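Local coordinates for protein transketolase (Campylobacter jejuni, PDB 3L84) that belongs to the transketolase family, two-subunit enzymes built from two domains of the thiamine diphosphate-binding kind and a smaller C-terminal domain, at residues A[598-606]-A[618-629]; A[43-53]-A[74-82]. All blocks are in the same frame, centred on the assembly; numbering follows the deposited sequence.

Interaction 1: residues A[598-606]-A[618-629]; sequences KVYGIESFG and FGFSVSKLVNFI
Gly619 O accepts a hydrogen bond from Tyr600 OH at 2.6 Å, the donor tilted 25° from the carbonyl plane, and also takes a weak one from Ser621 N. The contact seats helix 622-629 against strand 598-600, an outermost strand of the mixed sheet in the C-terminal domain; helix and strand run nearly antiparallel. Gly619, at positive phi, closes helix 611-617 in a Schellman motif and leaves its carbonyl within reach of the tyrosine. Tyr600 carries CG anti to its own N (chi1 -165°), which sends the ring between Phe620 and Phe628; its edge is turned to a face of each, giving two T-shaped pairs, the planes at 79° for Phe620 and less steep for Phe628. Leu625 CD1 lies over one face of Tyr600, 3.9 Å from the ring centroid, a CH-pi contact. Farther along, Ile602 divides its branches: CG1 meets the edge of Phe620, while CG2 packs 3.8 Å from Phe618 CD1. A water donates to both Gly601 O and Phe618 O, bridging the two backbones. The extended Lys598 chain passes alongside Phe628, and its NZ gives hydrogen bonds to two waters, which donate in turn to Phe628 O and Ile629 O at 2.7 Å each.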
loop_
_atom_site.group_PDB
_atom_site.type_symbol
_atom_site.label_atom_id
_atom_site.label_comp_id
_atom_site.label_asym_id
_atom_site.label_seq_id
_atom_site.Cartn_x
_atom_site.Cartn_y
_atom_site.Cartn_z
ATOM N N LYS A 598 2.931 -15.652 27.324
ATOM C CA LYS A 598 3.860 -14.542 27.225
ATOM C C LYS A 598 4.378 -14.467 25.798
ATOM O O LYS A 598 4.513 -15.498 25.159
ATOM C CB LYS A 598 5.063 -14.712 28.163
ATOM C CG LYS A 598 4.730 -14.770 29.652
ATOM C CD LYS A 598 5.993 -14.888 30.483
ATOM C CE LYS A 598 5.639 -14.915 31.928
ATOM N NZ LYS A 598 6.925 -14.983 32.730
ATOM N N VAL A 599 4.709 -13.269 25.327
ATOM C CA VAL A 599 5.255 -13.068 24.009
ATOM C C VAL A 599 6.517 -12.231 24.107
ATOM O O VAL A 599 6.491 -11.159 24.705
ATOM C CB VAL A 599 4.232 -12.403 23.079
ATOM C CG1 VAL A 599 4.829 -12.057 21.721
ATOM C CG2 VAL A 599 2.989 -13.280 22.929
ATOM N N TYR A 600 7.598 -12.759 23.531
ATOM C CA TYR A 600 8.911 -12.168 23.485
ATOM C C TYR A 600 9.177 -11.764 22.046
ATOM O O TYR A 600 9.588 -12.563 21.229
ATOM C CB TYR A 600 9.945 -13.188 23.956
ATOM C CG TYR A 600 11.311 -12.653 24.309
ATOM C CD1 TYR A 600 11.562 -12.121 25.550
ATOM C CD2 TYR A 600 12.353 -12.692 23.402
ATOM C CE1 TYR A 600 12.805 -11.666 25.900
ATOM C CE2 TYR A 600 13.598 -12.237 23.753
ATOM C CZ TYR A 600 13.811 -11.731 25.006
ATOM O OH TYR A 600 15.047 -11.258 25.416
ATOM N N GLY A 601 8.883 -10.490 21.769
ATOM C CA GLY A 601 8.925 -9.961 20.423
ATOM C C GLY A 601 9.650 -8.645 20.372
ATOM O O GLY A 601 10.520 -8.353 21.208
ATOM N N ILE A 602 9.261 -7.813 19.402
ATOM C CA ILE A 602 9.812 -6.483 19.236
ATOM C C ILE A 602 8.642 -5.505 19.216
ATOM O O ILE A 602 7.734 -5.686 18.385
ATOM C CB ILE A 602 10.630 -6.391 17.932
ATOM C CG1 ILE A 602 11.695 -7.454 17.851
ATOM C CG2 ILE A 602 11.211 -4.961 17.759
ATOM C CD1 ILE A 602 12.361 -7.509 16.464
ATOM N N GLU A 603 8.708 -4.476 20.008
ATOM C CA GLU A 603 7.588 -3.510 20.137
ATOM C C GLU A 603 7.892 -2.177 19.480
ATOM O O GLU A 603 6.987 -1.332 19.374
ATOM C CB GLU A 603 7.227 -3.334 21.597
ATOM C CG GLU A 603 6.642 -4.581 22.201
ATOM C CD GLU A 603 6.232 -4.362 23.634
ATOM O OE1 GLU A 603 5.027 -4.099 23.874
ATOM O OE2 GLU A 603 7.128 -4.409 24.522
ATOM N N SER A 604 9.125 -1.939 19.088
ATOM C CA SER A 604 9.576 -0.692 18.489
ATOM C C SER A 604 9.951 -0.936 17.038
ATOM O O SER A 604 9.953 -2.063 16.571
ATOM C CB SER A 604 10.785 -0.151 19.273
ATOM O OG SER A 604 11.917 -0.952 19.063
ATOM N N PHE A 605 10.347 0.119 16.342
ATOM C CA PHE A 605 11.067 -0.029 15.093
ATOM C C PHE A 605 12.497 -0.515 15.340
ATOM O O PHE A 605 12.973 -0.534 16.496
ATOM C CB PHE A 605 11.041 1.222 14.243
ATOM C CG PHE A 605 9.664 1.571 13.740
ATOM C CD1 PHE A 605 9.049 0.780 12.779
ATOM C CD2 PHE A 605 8.986 2.692 14.190
ATOM C CE1 PHE A 605 7.787 1.089 12.279
ATOM C CE2 PHE A 605 7.717 3.000 13.720
ATOM C CZ PHE A 605 7.114 2.188 12.752
ATOM N N GLY A 606 13.158 -0.940 14.295
ATOM C CA GLY A 606 14.501 -1.484 14.395
ATOM C C GLY A 606 15.620 -0.467 14.472
ATOM O O GLY A 606 15.428 0.656 14.935
ATOM N N PHE A 618 17.886 -6.220 20.521
ATOM C CA PHE A 618 16.476 -6.500 20.693
ATOM C C PHE A 618 16.191 -7.740 21.531
ATOM O O PHE A 618 15.028 -8.129 21.702
ATOM C CB PHE A 618 15.784 -6.509 19.300
ATOM C CG PHE A 618 15.587 -5.119 18.782
ATOM C CD1 PHE A 618 14.597 -4.321 19.312
ATOM C CD2 PHE A 618 16.439 -4.575 17.849
ATOM C CE1 PHE A 618 14.488 -3.011 18.887
ATOM C CE2 PHE A 618 16.325 -3.276 17.401
ATOM C CZ PHE A 618 15.341 -2.506 17.895
ATOM N N GLY A 619 17.248 -8.308 22.132
ATOM C CA GLY A 619 17.047 -9.333 23.139
ATOM C C GLY A 619 17.088 -10.754 22.683
ATOM O O GLY A 619 16.784 -11.650 23.466
ATOM N N PHE A 620 17.471 -10.999 21.451
ATOM C CA PHE A 620 17.443 -12.362 20.876
ATOM C C PHE A 620 18.739 -13.077 21.120
ATOM O O PHE A 620 19.586 -13.204 20.247
ATOM C CB PHE A 620 16.998 -12.328 19.407
ATOM C CG PHE A 620 15.592 -11.828 19.256
ATOM C CD1 PHE A 620 14.523 -12.699 19.425
ATOM C CD2 PHE A 620 15.322 -10.497 19.036
ATOM C CE1 PHE A 620 13.223 -12.237 19.367
ATOM C CE2 PHE A 620 14.026 -10.037 18.991
ATOM C CZ PHE A 620 12.962 -10.907 19.167
ATOM N N SER A 621 18.911 -13.468 22.382
ATOM C CA SER A 621 20.044 -14.295 22.828
ATOM C C SER A 621 19.518 -15.312 23.814
ATOM O O SER A 621 18.498 -15.088 24.467
ATOM C CB SER A 621 21.145 -13.470 23.501
ATOM O OG SER A 621 20.728 -13.068 24.799
ATOM N N VAL A 622 20.245 -16.406 23.958
ATOM C CA VAL A 622 19.848 -17.435 24.905
ATOM C C VAL A 622 19.783 -16.851 26.325
ATOM O O VAL A 622 18.829 -17.086 27.082
ATOM C CB VAL A 622 20.800 -18.655 24.838
ATOM C CG1 VAL A 622 20.551 -19.640 26.023
ATOM C CG2 VAL A 622 20.618 -19.336 23.501
ATOM N N SER A 623 20.809 -16.126 26.744
ATOM C CA SER A 623 20.844 -15.640 28.121
ATOM C C SER A 623 19.640 -14.735 28.410
ATOM O O SER A 623 19.022 -14.850 29.467
ATOM C CB SER A 623 22.143 -14.893 28.404
ATOM O OG SER A 623 23.249 -15.783 28.395
ATOM N N LYS A 624 19.313 -13.847 27.476
ATOM C CA LYS A 624 18.213 -12.911 27.720
ATOM C C LYS A 624 16.865 -13.619 27.707
ATOM O O LYS A 624 15.973 -13.311 28.497
ATOM C CB LYS A 624 18.237 -11.756 26.738
ATOM C CG LYS A 624 19.428 -10.824 26.957
ATOM C CD LYS A 624 19.467 -9.718 25.957
ATOM C CE LYS A 624 20.536 -8.665 26.210
ATOM N NZ LYS A 624 20.527 -7.589 25.168
ATOM N N LEU A 625 16.687 -14.561 26.771
ATOM C CA LEU A 625 15.426 -15.260 26.705
ATOM C C LEU A 625 15.219 -16.150 27.924
ATOM O O LEU A 625 14.151 -16.171 28.508
ATOM C CB LEU A 625 15.299 -16.052 25.395
ATOM C CG LEU A 625 14.040 -16.885 25.266
ATOM C CD1 LEU A 625 12.771 -16.048 25.382
ATOM C CD2 LEU A 625 14.045 -17.634 23.916
ATOM N N VAL A 626 16.256 -16.850 28.335
ATOM C CA VAL A 626 16.153 -17.656 29.553
ATOM C C VAL A 626 15.844 -16.808 30.781
ATOM O O VAL A 626 15.026 -17.184 31.598
ATOM C CB VAL A 626 17.425 -18.474 29.764
ATOM C CG1 VAL A 626 17.498 -19.082 31.198
ATOM C CG2 VAL A 626 17.542 -19.575 28.707
ATOM N N ASN A 627 16.492 -15.658 30.902
ATOM C CA ASN A 627 16.172 -14.736 32.010
ATOM C C ASN A 627 14.722 -14.278 32.000
ATOM O O ASN A 627 14.088 -14.209 33.056
ATOM C CB ASN A 627 17.164 -13.569 32.037
ATOM C CG ASN A 627 18.501 -13.975 32.591
ATOM O OD1 ASN A 627 18.641 -15.019 33.238
ATOM N ND2 ASN A 627 19.515 -13.155 32.322
ATOM N N PHE A 628 14.185 -13.996 30.814
ATOM C CA PHE A 628 12.794 -13.635 30.665
ATOM C C PHE A 628 11.866 -14.792 31.096
ATOM O O PHE A 628 10.906 -14.590 31.857
ATOM C CB PHE A 628 12.554 -13.254 29.210
ATOM C CG PHE A 628 11.122 -12.931 28.888
ATOM C CD1 PHE A 628 10.599 -11.653 29.115
ATOM C CD2 PHE A 628 10.293 -13.892 28.352
ATOM C CE1 PHE A 628 9.278 -11.366 28.817
ATOM C CE2 PHE A 628 8.982 -13.602 28.017
ATOM C CZ PHE A 628 8.456 -12.340 28.256
ATOM N N ILE A 629 12.160 -16.006 30.630
ATOM C CA ILE A 629 11.323 -17.173 30.944
ATOM C C ILE A 629 11.336 -17.459 32.452
ATOM O O ILE A 629 10.317 -17.855 33.012
ATOM C CB ILE A 629 11.780 -18.375 30.125
ATOM C CG1 ILE A 629 11.487 -18.110 28.632
ATOM C CG2 ILE A 629 11.117 -19.685 30.600
ATOM C CD1 ILE A 629 12.020 -19.144 27.680
HETATM O O HOH W 1 8.843 -12.994 32.365
HETATM O O HOH W 2 7.816 -17.519 31.965
HETATM O O HOH W 3 12.720 -6.715 21.297
#

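Interaction 2: residues A[43-53]-A[74-82]; sequences SYHLKHNPKNP and SFLHLSGYD
Tyr81 lies with its ring between Pro50 and Leu76: Pro50 CA sits over the centre of one face, 3.7 Å from the ring centroid in a CH-pi contact, and Leu76 CD2 is centred over the opposite face. The His48 ring meets Tyr81 rim to rim, with planes at 19°. Leu46 CD2 lies over the centre of one face of His48 and also reaches the edge of Phe75, 4.0 Å from Phe75 CE2. The Phe75 ring is near parallel to His48 but slid apart, and His48, Phe75 and Tyr81 form an aromatic cluster. These groups join the loop after helix 30-42 to the C-terminal end of helix 69-79, in the thiamine diphosphate-binding domain. There the helix ends in a Schellman motif with Gly80 at positive phi, and the loop forms a type I turn from Asn49 to Asn52, in which Asn49 OD1 accepts from Lys51 N as an Asx turn. Lys51, bent at chi2 (-58°), brings NZ back to Gly80 O at 2.9 Å, in the carbonyl plane. A water separately joins Pro50 O to Asp82 N. Pro50 CG covers Ser79 O at 3.1 Å, and this buried carbonyl finds no hydrogen-bond partner. Apolar and aromatic packing thus predominates, while the partially negative helix end would probably attract the lysine ammonium.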
loop_
_atom_site.group_PDB
_atom_site.type_symbol
_atom_site.label_atom_id
_atom_site.label_comp_id
_atom_site.label_asym_id
_atom_site.label_seq_id
_atom_site.Cartn_x
_atom_site.Cartn_y
_atom_site.Cartn_z
ATOM N N SER A 43 -20.683 -4.526 -27.363
ATOM C CA SER A 43 -21.300 -5.851 -27.445
ATOM C C SER A 43 -21.194 -6.493 -28.841
ATOM O O SER A 43 -21.217 -7.722 -28.956
ATOM C CB SER A 43 -22.767 -5.828 -27.001
ATOM O OG SER A 43 -23.611 -5.227 -27.969
ATOM N N TYR A 44 -21.079 -5.685 -29.892
ATOM C CA TYR A 44 -20.934 -6.189 -31.263
ATOM C C TYR A 44 -19.518 -6.605 -31.581
ATOM O O TYR A 44 -19.293 -7.280 -32.575
ATOM C CB TYR A 44 -21.387 -5.117 -32.267
ATOM C CG TYR A 44 -22.874 -4.898 -32.274
ATOM C CD1 TYR A 44 -23.678 -5.548 -33.213
ATOM C CD2 TYR A 44 -23.488 -4.100 -31.316
ATOM C CE1 TYR A 44 -25.033 -5.384 -33.209
ATOM C CE2 TYR A 44 -24.867 -3.932 -31.310
ATOM C CZ TYR A 44 -25.636 -4.573 -32.267
ATOM O OH TYR A 44 -26.998 -4.413 -32.283
ATOM N N HIS A 45 -18.557 -6.146 -30.779
ATOM C CA HIS A 45 -17.151 -6.468 -31.001
ATOM C C HIS A 45 -16.639 -7.596 -30.101
ATOM O O HIS A 45 -15.724 -8.322 -30.484
ATOM C CB HIS A 45 -16.297 -5.220 -30.751
ATOM C CG HIS A 45 -16.511 -4.146 -31.762
ATOM N ND1 HIS A 45 -15.707 -4.003 -32.867
ATOM C CD2 HIS A 45 -17.454 -3.186 -31.845
ATOM C CE1 HIS A 45 -16.146 -2.979 -33.585
ATOM N NE2 HIS A 45 -17.219 -2.475 -32.997
ATOM N N LEU A 46 -17.198 -7.719 -28.912
ATOM C CA LEU A 46 -16.709 -8.654 -27.913
ATOM C C LEU A 46 -16.943 -10.078 -28.372
ATOM O O LEU A 46 -18.065 -10.444 -28.784
ATOM C CB LEU A 46 -17.455 -8.410 -26.596
ATOM C CG LEU A 46 -16.876 -9.024 -25.337
ATOM C CD1 LEU A 46 -15.586 -8.277 -24.978
ATOM C CD2 LEU A 46 -17.862 -8.985 -24.195
ATOM N N LYS A 47 -15.885 -10.884 -28.312
ATOM C CA LYS A 47 -15.950 -12.288 -28.658
ATOM C C LYS A 47 -15.953 -13.082 -27.350
ATOM O O LYS A 47 -15.007 -12.996 -26.542
ATOM C CB LYS A 47 -14.738 -12.629 -29.501
ATOM C CG LYS A 47 -14.694 -14.033 -30.031
ATOM C CD LYS A 47 -13.297 -14.347 -30.561
ATOM C CE LYS A 47 -12.283 -14.449 -29.441
ATOM N NZ LYS A 47 -11.112 -15.174 -29.857
ATOM N N HIS A 48 -17.026 -13.800 -27.103
ATOM C CA HIS A 48 -17.251 -14.487 -25.832
ATOM C C HIS A 48 -18.362 -15.504 -25.970
ATOM O O HIS A 48 -19.225 -15.380 -26.842
ATOM C CB HIS A 48 -17.553 -13.465 -24.715
ATOM C CG HIS A 48 -18.842 -12.698 -24.835
ATOM N ND1 HIS A 48 -19.217 -11.907 -25.912
ATOM C CD2 HIS A 48 -19.812 -12.549 -23.912
ATOM C CE1 HIS A 48 -20.393 -11.345 -25.645
ATOM N NE2 HIS A 48 -20.762 -11.705 -24.426
ATOM N N ASN A 49 -18.317 -16.519 -25.120
ATOM C CA ASN A 49 -19.357 -17.535 -25.063
ATOM C C ASN A 49 -20.079 -17.479 -23.708
ATOM O O ASN A 49 -19.560 -17.952 -22.713
ATOM C CB ASN A 49 -18.800 -18.937 -25.288
ATOM C CG ASN A 49 -19.904 -19.952 -25.385
ATOM O OD1 ASN A 49 -21.090 -19.599 -25.181
ATOM N ND2 ASN A 49 -19.566 -21.173 -25.759
ATOM N N PRO A 50 -21.267 -16.844 -23.664
ATOM C CA PRO A 50 -22.012 -16.749 -22.410
ATOM C C PRO A 50 -22.256 -18.109 -21.737
ATOM O O PRO A 50 -22.431 -18.159 -20.528
ATOM C CB PRO A 50 -23.321 -16.074 -22.850
ATOM C CG PRO A 50 -22.979 -15.315 -24.065
ATOM C CD PRO A 50 -21.981 -16.216 -24.785
ATOM N N LYS A 51 -22.314 -19.198 -22.501
ATOM C CA LYS A 51 -22.568 -20.515 -21.923
ATOM C C LYS A 51 -21.264 -21.232 -21.545
ATOM O O LYS A 51 -21.298 -22.323 -20.960
ATOM C CB LYS A 51 -23.385 -21.380 -22.887
ATOM C CG LYS A 51 -24.714 -20.759 -23.280
ATOM C CD LYS A 51 -25.615 -20.459 -22.090
ATOM C CE LYS A 51 -27.040 -20.101 -22.549
ATOM N NZ LYS A 51 -27.883 -19.447 -21.480
ATOM N N ASN A 52 -20.111 -20.633 -21.864
ATOM C CA ASN A 52 -18.803 -21.133 -21.379
ATOM C C ASN A 52 -17.881 -19.960 -21.081
ATOM O O ASN A 52 -17.012 -19.601 -21.876
ATOM C CB ASN A 52 -18.108 -22.109 -22.325
ATOM C CG ASN A 52 -16.805 -22.596 -21.751
ATOM O OD1 ASN A 52 -16.556 -22.418 -20.536
ATOM N ND2 ASN A 52 -15.940 -23.161 -22.569
ATOM N N PRO A 53 -18.032 -19.395 -19.897
ATOM C CA PRO A 53 -17.200 -18.274 -19.472
ATOM C C PRO A 53 -15.729 -18.629 -19.253
ATOM O O PRO A 53 -14.948 -17.741 -18.938
ATOM C CB PRO A 53 -17.852 -17.833 -18.150
ATOM C CG PRO A 53 -19.235 -18.345 -18.259
ATOM C CD PRO A 53 -19.139 -19.637 -18.956
ATOM N N SER A 74 -26.321 -6.151 -15.816
ATOM C CA SER A 74 -27.340 -6.016 -16.854
ATOM C C SER A 74 -26.883 -6.669 -18.160
ATOM O O SER A 74 -27.638 -7.438 -18.786
ATOM C CB SER A 74 -27.643 -4.555 -17.085
ATOM O OG SER A 74 -28.245 -3.905 -15.968
ATOM N N PHE A 75 -25.640 -6.365 -18.552
ATOM C CA PHE A 75 -25.059 -6.917 -19.770
ATOM C C PHE A 75 -24.913 -8.439 -19.704
ATOM O O PHE A 75 -25.230 -9.139 -20.665
ATOM C CB PHE A 75 -23.718 -6.246 -20.034
ATOM C CG PHE A 75 -22.974 -6.831 -21.197
ATOM C CD1 PHE A 75 -23.473 -6.709 -22.473
ATOM C CD2 PHE A 75 -21.834 -7.575 -21.002
ATOM C CE1 PHE A 75 -22.807 -7.290 -23.554
ATOM C CE2 PHE A 75 -21.167 -8.136 -22.089
ATOM C CZ PHE A 75 -21.660 -7.976 -23.349
ATOM N N LEU A 76 -24.469 -8.975 -18.570
ATOM C CA LEU A 76 -24.331 -10.445 -18.452
ATOM C C LEU A 76 -25.693 -11.119 -18.568
ATOM O O LEU A 76 -25.854 -12.131 -19.270
ATOM C CB LEU A 76 -23.647 -10.827 -17.145
ATOM C CG LEU A 76 -22.213 -10.359 -16.976
ATOM C CD1 LEU A 76 -21.656 -10.733 -15.581
ATOM C CD2 LEU A 76 -21.279 -10.928 -18.064
ATOM N N HIS A 77 -26.712 -10.567 -17.907
ATOM C CA HIS A 77 -28.056 -11.130 -17.998
ATOM C C HIS A 77 -28.570 -11.094 -19.449
ATOM O O HIS A 77 -29.067 -12.074 -19.995
ATOM C CB HIS A 77 -29.038 -10.354 -17.117
ATOM C CG HIS A 77 -30.431 -10.851 -17.267
ATOM N ND1 HIS A 77 -31.451 -10.147 -17.875
ATOM C CD2 HIS A 77 -30.929 -12.076 -16.989
ATOM C CE1 HIS A 77 -32.537 -10.908 -17.908
ATOM N NE2 HIS A 77 -32.240 -12.084 -17.391
ATOM N N LEU A 78 -28.461 -9.934 -20.072
ATOM C CA LEU A 78 -28.970 -9.756 -21.435
ATOM C C LEU A 78 -28.264 -10.641 -22.447
ATOM O O LEU A 78 -28.875 -11.075 -23.420
ATOM C CB LEU A 78 -28.849 -8.300 -21.868
ATOM C CG LEU A 78 -29.829 -7.357 -21.166
ATOM C CD1 LEU A 78 -29.348 -5.892 -21.268
ATOM C CD2 LEU A 78 -31.231 -7.491 -21.766
ATOM N N SER A 79 -26.979 -10.874 -22.243
ATOM C CA SER A 79 -26.171 -11.668 -23.163
ATOM C C SER A 79 -26.318 -13.154 -23.002
ATOM O O SER A 79 -25.765 -13.909 -23.841
ATOM C CB SER A 79 -24.690 -11.316 -23.021
ATOM O OG SER A 79 -24.482 -9.970 -23.361
ATOM N N GLY A 80 -27.018 -13.634 -21.955
ATOM C CA GLY A 80 -27.258 -15.058 -21.799
ATOM C C GLY A 80 -26.384 -15.774 -20.816
ATOM O O GLY A 80 -26.397 -17.018 -20.795
ATOM N N TYR A 81 -25.662 -15.058 -19.971
ATOM C CA TYR A 81 -24.907 -15.686 -18.898
ATOM C C TYR A 81 -25.872 -16.195 -17.842
ATOM O O TYR A 81 -27.066 -15.872 -17.844
ATOM C CB TYR A 81 -23.930 -14.697 -18.291
ATOM C CG TYR A 81 -22.732 -14.382 -19.151
ATOM C CD1 TYR A 81 -22.821 -13.510 -20.206
ATOM C CD2 TYR A 81 -21.487 -14.949 -18.893
ATOM C CE1 TYR A 81 -21.697 -13.195 -20.975
ATOM C CE2 TYR A 81 -20.381 -14.654 -19.666
ATOM C CZ TYR A 81 -20.488 -13.824 -20.712
ATOM O OH TYR A 81 -19.387 -13.489 -21.484
ATOM N N ASP A 82 -25.346 -16.964 -16.890
ATOM C CA ASP A 82 -26.158 -17.570 -15.846
ATOM C C ASP A 82 -26.383 -16.556 -14.734
ATOM O O ASP A 82 -25.849 -16.662 -13.621
ATOM C CB ASP A 82 -25.446 -18.822 -15.317
ATOM C CG ASP A 82 -26.276 -19.600 -14.337
ATOM O OD1 ASP A 82 -27.525 -19.465 -14.329
ATOM O OD2 ASP A 82 -25.642 -20.335 -13.566
HETATM O O HOH W 4 -22.785 -18.149 -17.708
#

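How the interactions relate
Interaction 2 comes first along the chain and closes before interaction 1 opens. Their centres are 59 Å apart and their nearest atoms about 42 Å, on opposite sides of the chain's centre, so neither touches the other. Interaction 2 belongs to the N-terminal, thiamine diphosphate-binding domain, where its loop leads from helix 30-42 into strand 60-63, an outermost strand of the parallel five-stranded sheet. Interaction 1 lies in the C-terminal domain, at an outermost strand of a separate mixed sheet; Phe605 there packs on Leu430 of the second subunit, whereas no other chain touches interaction 2. The two contacts therefore share no sheet or helix and lie in separate domains, each joining a segment to a nearby helix.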